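Local coordinates for HTH hxlR-type domain-containing protein (Enterococcus faecalis, PDB 1Z7U), which probably binds DNA as a dimeric winged helix-turn-helix transcriptional regulator of the HxlR type, its target genes being unknown, at residues W99-T102 with F103-K107; Y80-P84 with E85-L89. One frame throughout, in Å; residues are numbered along the deposited sequence.

Contact 1. Residues W99-T102 with F103-K107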
loop_
_atom_site.group_PDB
_atom_site.type_symbol
_atom_site.label_atom_id
_atom_site.label_comp_id
_atom_site.label_asym_id
_atom_site.label_seq_id
_atom_site.Cartn_x
_atom_site.Cartn_y
_atom_site.Cartn_z
ATOM N N TRP A 99 -2.123 -0.598 -9.466
ATOM C CA TRP A 99 -3.400 0.064 -9.278
ATOM C C TRP A 99 -3.382 1.565 -9.649
ATOM O O TRP A 99 -4.235 2.030 -10.430
ATOM C CB TRP A 99 -3.927 -0.129 -7.847
ATOM C CG TRP A 99 -5.372 0.086 -7.825
ATOM C CD1 TRP A 99 -6.334 -0.850 -8.025
ATOM C CD2 TRP A 99 -6.050 1.347 -7.684
ATOM N NE1 TRP A 99 -7.578 -0.262 -7.984
ATOM C CE2 TRP A 99 -7.427 1.087 -7.778
ATOM C CE3 TRP A 99 -5.625 2.662 -7.480
ATOM C CZ2 TRP A 99 -8.377 2.092 -7.682
ATOM C CZ3 TRP A 99 -6.577 3.662 -7.365
ATOM C CH2 TRP A 99 -7.931 3.371 -7.474
ATOM N N GLY A 100 -2.445 2.322 -9.079
ATOM C CA GLY A 100 -2.383 3.765 -9.332
ATOM C C GLY A 100 -2.085 4.139 -10.777
ATOM O O GLY A 100 -2.497 5.180 -11.257
ATOM N N GLU A 101 -1.350 3.284 -11.469
ATOM C CA GLU A 101 -1.035 3.453 -12.881
ATOM C C GLU A 101 -2.312 3.306 -13.718
ATOM O O GLU A 101 -2.612 4.140 -14.557
ATOM C CB GLU A 101 0.004 2.386 -13.263
ATOM C CG GLU A 101 0.521 2.423 -14.680
ATOM C CD GLU A 101 1.385 1.206 -15.001
ATOM O OE1 GLU A 101 2.633 1.336 -14.985
ATOM O OE2 GLU A 101 0.811 0.109 -15.241
ATOM N N THR A 102 -3.061 2.236 -13.475
ATOM C CA THR A 102 -4.317 1.997 -14.174
ATOM C C THR A 102 -5.307 3.146 -13.942
ATOM O O THR A 102 -5.862 3.700 -14.883
ATOM C CB THR A 102 -4.915 0.661 -13.732
ATOM O OG1 THR A 102 -3.960 -0.359 -14.016
ATOM C CG2 THR A 102 -6.221 0.352 -14.496
ATOM N N PHE A 103 -5.479 3.515 -12.676
ATOM C CA PHE A 103 -6.361 4.602 -12.279
ATOM C C PHE A 103 -5.982 5.944 -12.905
ATOM O O PHE A 103 -6.847 6.632 -13.450
ATOM C CB PHE A 103 -6.399 4.686 -10.757
ATOM C CG PHE A 103 -7.274 5.761 -10.223
ATOM C CD1 PHE A 103 -8.656 5.653 -10.290
ATOM C CD2 PHE A 103 -6.715 6.881 -9.631
ATOM C CE1 PHE A 103 -9.468 6.667 -9.780
ATOM C CE2 PHE A 103 -7.510 7.874 -9.119
ATOM C CZ PHE A 103 -8.892 7.771 -9.189
ATOM N N ALA A 104 -4.699 6.312 -12.847
ATOM C CA ALA A 104 -4.250 7.578 -13.437
ATOM C C ALA A 104 -4.480 7.645 -14.943
ATOM O O ALA A 104 -4.782 8.705 -15.483
ATOM C CB ALA A 104 -2.786 7.858 -13.112
ATOM N N GLN A 105 -4.326 6.513 -15.612
ATOM C CA GLN A 105 -4.571 6.440 -17.047
ATOM C C GLN A 105 -6.052 6.570 -17.412
ATOM O O GLN A 105 -6.386 7.186 -18.419
ATOM C CB GLN A 105 -3.919 5.189 -17.642
ATOM C CG GLN A 105 -2.424 5.399 -17.878
ATOM C CD GLN A 105 -1.643 4.113 -18.041
ATOM O OE1 GLN A 105 -2.133 3.140 -18.612
ATOM N NE2 GLN A 105 -0.409 4.108 -17.542
ATOM N N LYS A 106 -6.927 5.995 -16.596
ATOM C CA LYS A 106 -8.361 6.182 -16.748
ATOM C C LYS A 106 -8.728 7.660 -16.607
ATOM O O LYS A 106 -9.522 8.181 -17.403
ATOM C CB LYS A 106 -9.113 5.351 -15.710
ATOM C CG LYS A 106 -10.642 5.453 -15.761
ATOM C CD LYS A 106 -11.232 5.387 -14.347
ATOM C CE LYS A 106 -12.662 4.851 -14.338
ATOM N NZ LYS A 106 -13.228 4.856 -12.946
ATOM N N LYS A 107 -8.159 8.327 -15.597
ATOM C CA LYS A 107 -8.426 9.748 -15.356
ATOM C C LYS A 107 -8.003 10.608 -16.537
ATOM O O LYS A 107 -8.727 11.519 -16.931
ATOM C CB LYS A 107 -7.730 10.251 -14.092
ATOM C CG LYS A 107 -8.382 9.817 -12.797
ATOM C CD LYS A 107 -7.643 10.396 -11.578
ATOM C CE LYS A 107 -8.283 11.690 -11.059
ATOM N NZ LYS A 107 -7.716 12.077 -9.719
#
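Trp99 and Phe103, one helical turn apart, form the tight side of this contact. Phe103 lays its CB over one face of the indole, 4.0 Å from the centroid of the six-membered ring, a CH-pi contact with CB 3.5 Å from Trp99 CZ3. The phenyl ring is slid away from the indole: the planes are only 19° apart, yet the centroids of the two six-membered rings stand 5.0 Å apart, and the overlap is slight, carried by Trp99 CZ3 and CH2 against Phe103 CG and CD1. Both rings leave the helix with CG anti to the backbone N (chi1 -159° and -180°), which sends both into the second subunit. Leu65 and Leu14 of the second subunit pack on Trp99 and Phe103 respectively, while the indole NE1 donates to the second subunit's Glu85 O. Helix 84-110 is a long C-terminal helix that forms part of the dimer interface, as in other HxlR-type winged helix-turn-helix proteins. Its i to i+4 bonds run unbroken, from Phe103 N to Trp99 O at 3.0 Å through Lys106 N to Thr102 O at 3.1 Å. Packing is sparser on the turn that carries Glu101 and Gln105. Their side chains run alongside each other in the same direction, meeting where Gln105 NE2 lies 3.4 Å from Glu101 CG; Glu101 OE1 is hydrogen-bonded to Thr6 OG1 and OE2 to OG of Ser1, probably a tag remnant, both of the second subunit. Gln105 and Thr102 are the exposed residues, and Thr102 turns its hydroxyl back to the carbonyl of His98.

Contact 2. Residues Y80-P84 with E85-L89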
loop_
_atom_site.group_PDB
_atom_site.type_symbol
_atom_site.label_atom_id
_atom_site.label_comp_id
_atom_site.label_asym_id
_atom_site.label_seq_id
_atom_site.Cartn_x
_atom_site.Cartn_y
_atom_site.Cartn_z
ATOM N N TYR A 80 24.431 -6.064 0.160
ATOM C CA TYR A 80 23.054 -5.776 0.585
ATOM C C TYR A 80 22.023 -6.472 -0.313
ATOM O O TYR A 80 22.135 -6.466 -1.535
ATOM C CB TYR A 80 22.808 -4.280 0.603
ATOM C CG TYR A 80 23.702 -3.525 1.564
ATOM C CD1 TYR A 80 23.355 -3.404 2.901
ATOM C CD2 TYR A 80 24.894 -2.928 1.135
ATOM C CE1 TYR A 80 24.148 -2.711 3.786
ATOM C CE2 TYR A 80 25.710 -2.235 2.025
ATOM C CZ TYR A 80 25.326 -2.135 3.355
ATOM O OH TYR A 80 26.089 -1.442 4.274
ATOM N N THR A 81 21.029 -7.086 0.312
ATOM C CA THR A 81 19.924 -7.726 -0.392
ATOM C C THR A 81 18.601 -7.419 0.325
ATOM O O THR A 81 18.609 -6.904 1.454
ATOM C CB THR A 81 20.097 -9.258 -0.432
ATOM O OG1 THR A 81 20.571 -9.706 0.835
ATOM C CG2 THR A 81 21.088 -9.679 -1.514
ATOM N N LEU A 82 17.476 -7.725 -0.334
ATOM C CA LEU A 82 16.176 -7.702 0.329
ATOM C C LEU A 82 15.981 -9.004 1.102
ATOM O O LEU A 82 16.347 -10.075 0.621
ATOM C CB LEU A 82 15.027 -7.526 -0.680
ATOM C CG LEU A 82 14.841 -6.221 -1.466
ATOM C CD1 LEU A 82 13.647 -6.336 -2.431
ATOM C CD2 LEU A 82 14.676 -4.990 -0.568
ATOM N N THR A 83 15.395 -8.913 2.294
ATOM C CA THR A 83 14.956 -10.105 3.022
ATOM C C THR A 83 13.714 -10.706 2.349
ATOM O O THR A 83 13.172 -10.099 1.421
ATOM C CB THR A 83 14.600 -9.760 4.472
ATOM O OG1 THR A 83 13.578 -8.763 4.473
ATOM C CG2 THR A 83 15.824 -9.262 5.240
ATOM N N PRO A 84 13.278 -11.914 2.774
ATOM C CA PRO A 84 11.958 -12.407 2.353
ATOM C C PRO A 84 10.810 -11.420 2.603
ATOM O O PRO A 84 9.984 -11.221 1.718
ATOM C CB PRO A 84 11.778 -13.679 3.186
ATOM C CG PRO A 84 13.179 -14.164 3.412
ATOM C CD PRO A 84 14.002 -12.919 3.586
ATOM N N GLU A 85 10.767 -10.789 3.776
ATOM C CA GLU A 85 9.779 -9.726 4.033
ATOM C C GLU A 85 10.024 -8.499 3.160
ATOM O O GLU A 85 9.082 -7.802 2.800
ATOM C CB GLU A 85 9.738 -9.327 5.516
ATOM C CG GLU A 85 9.277 -10.421 6.475
ATOM C CD GLU A 85 7.874 -10.955 6.190
ATOM O OE1 GLU A 85 7.049 -10.251 5.572
ATOM O OE2 GLU A 85 7.582 -12.104 6.607
ATOM N N GLY A 86 11.287 -8.248 2.820
ATOM C CA GLY A 86 11.660 -7.185 1.883
ATOM C C GLY A 86 11.036 -7.403 0.510
ATOM O O GLY A 86 10.408 -6.506 -0.052
ATOM N N TYR A 87 11.212 -8.605 -0.025
ATOM C CA TYR A 87 10.557 -9.023 -1.257
ATOM C C TYR A 87 9.025 -8.989 -1.177
ATOM O O TYR A 87 8.364 -8.585 -2.131
ATOM C CB TYR A 87 11.032 -10.430 -1.664
ATOM C CG TYR A 87 12.400 -10.437 -2.308
ATOM C CD1 TYR A 87 12.588 -9.899 -3.582
ATOM C CD2 TYR A 87 13.496 -10.969 -1.652
ATOM C CE1 TYR A 87 13.831 -9.886 -4.183
ATOM C CE2 TYR A 87 14.754 -10.972 -2.248
ATOM C CZ TYR A 87 14.909 -10.431 -3.516
ATOM O OH TYR A 87 16.139 -10.425 -4.125
ATOM N N ALA A 88 8.462 -9.422 -0.052
ATOM C CA ALA A 88 7.016 -9.390 0.129
ATOM C C ALA A 88 6.469 -7.956 0.087
ATOM O O ALA A 88 5.434 -7.725 -0.526
ATOM C CB ALA A 88 6.595 -10.104 1.426
ATOM N N LEU A 89 7.172 -7.002 0.714
ATOM C CA LEU A 89 6.736 -5.593 0.704
ATOM C C LEU A 89 6.912 -4.982 -0.682
ATOM O O LEU A 89 6.055 -4.229 -1.158
ATOM C CB LEU A 89 7.471 -4.764 1.754
ATOM C CG LEU A 89 7.020 -3.303 1.984
ATOM C CD1 LEU A 89 5.518 -3.152 2.269
ATOM C CD2 LEU A 89 7.811 -2.734 3.143
HETATM O O HOH W 1 18.056 -8.648 -3.051
#
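Thr83 is the N-cap of the helix that starts at Pro84, and its OG1 and O accept from Gly86 N and Tyr87 N. The cap bond from Gly86 N to Thr83 OG1 is 2.9 Å long and somewhat bent, with an N-H...O angle of 143°. A chi1 of 58° sets the hydroxyl between the backbone N and the carbonyl carbon of Thr83, turned to the first helical turn. The same OG1 is hydrogen-bonded to the carbonyl of Gly64, just ahead of strand 66-71, so the cap ties into the chain leading to the neighbouring strand. Thr83 O takes Tyr87 N at 2.9 Å, and Pro84 O takes Ala88 N at the same length, opening the regular helical ladder. Gly86, without a side chain, packs close to Thr83 and Leu82.

Across this junction, where the second strand of the wing hairpin passes into helix 84-110, Tyr87 swings its ring back along the strand. Leu82 CB lies over one ring face, 3.9 Å from the centroid and 16° off the normal, a CH-pi contact, while Leu82 CD1 reaches Tyr87 CD1 at 3.9 Å. Beyond the ring the phenol is tied to the strand by a water, which lies 2.8 Å from Tyr87 OH and accepts from Leu82 N at 2.9 Å. Water, cap and ladder thus account for the N-H groups of Leu82, Gly86, Tyr87 and Ala88, Thr83 pairs through its backbone with Leu65, and the CH-pi contact adds an apolar link, a combination consistent with a fixed joint between strand and helix.

Overall arrangement
Both contacts use helix 84-110, contact 2 at its start and contact 1 near its far end, with their centres 27 Å apart and no touch between them. Contact 2 lies near the middle of the chain, joining the wing strand to the helix, with Leu82 packed against helix 24-33; contact 1 lies well out from the centre of the chain, and its buried side is covered by the second subunit. Their chemistry follows: polar capping and a water bridge join a CH-pi contact at the junction, whereas contact 1 rests on two aromatic rings slid apart. The dimer joins them, since Trp99 of one subunit donates to the Glu85 carbonyl of the other.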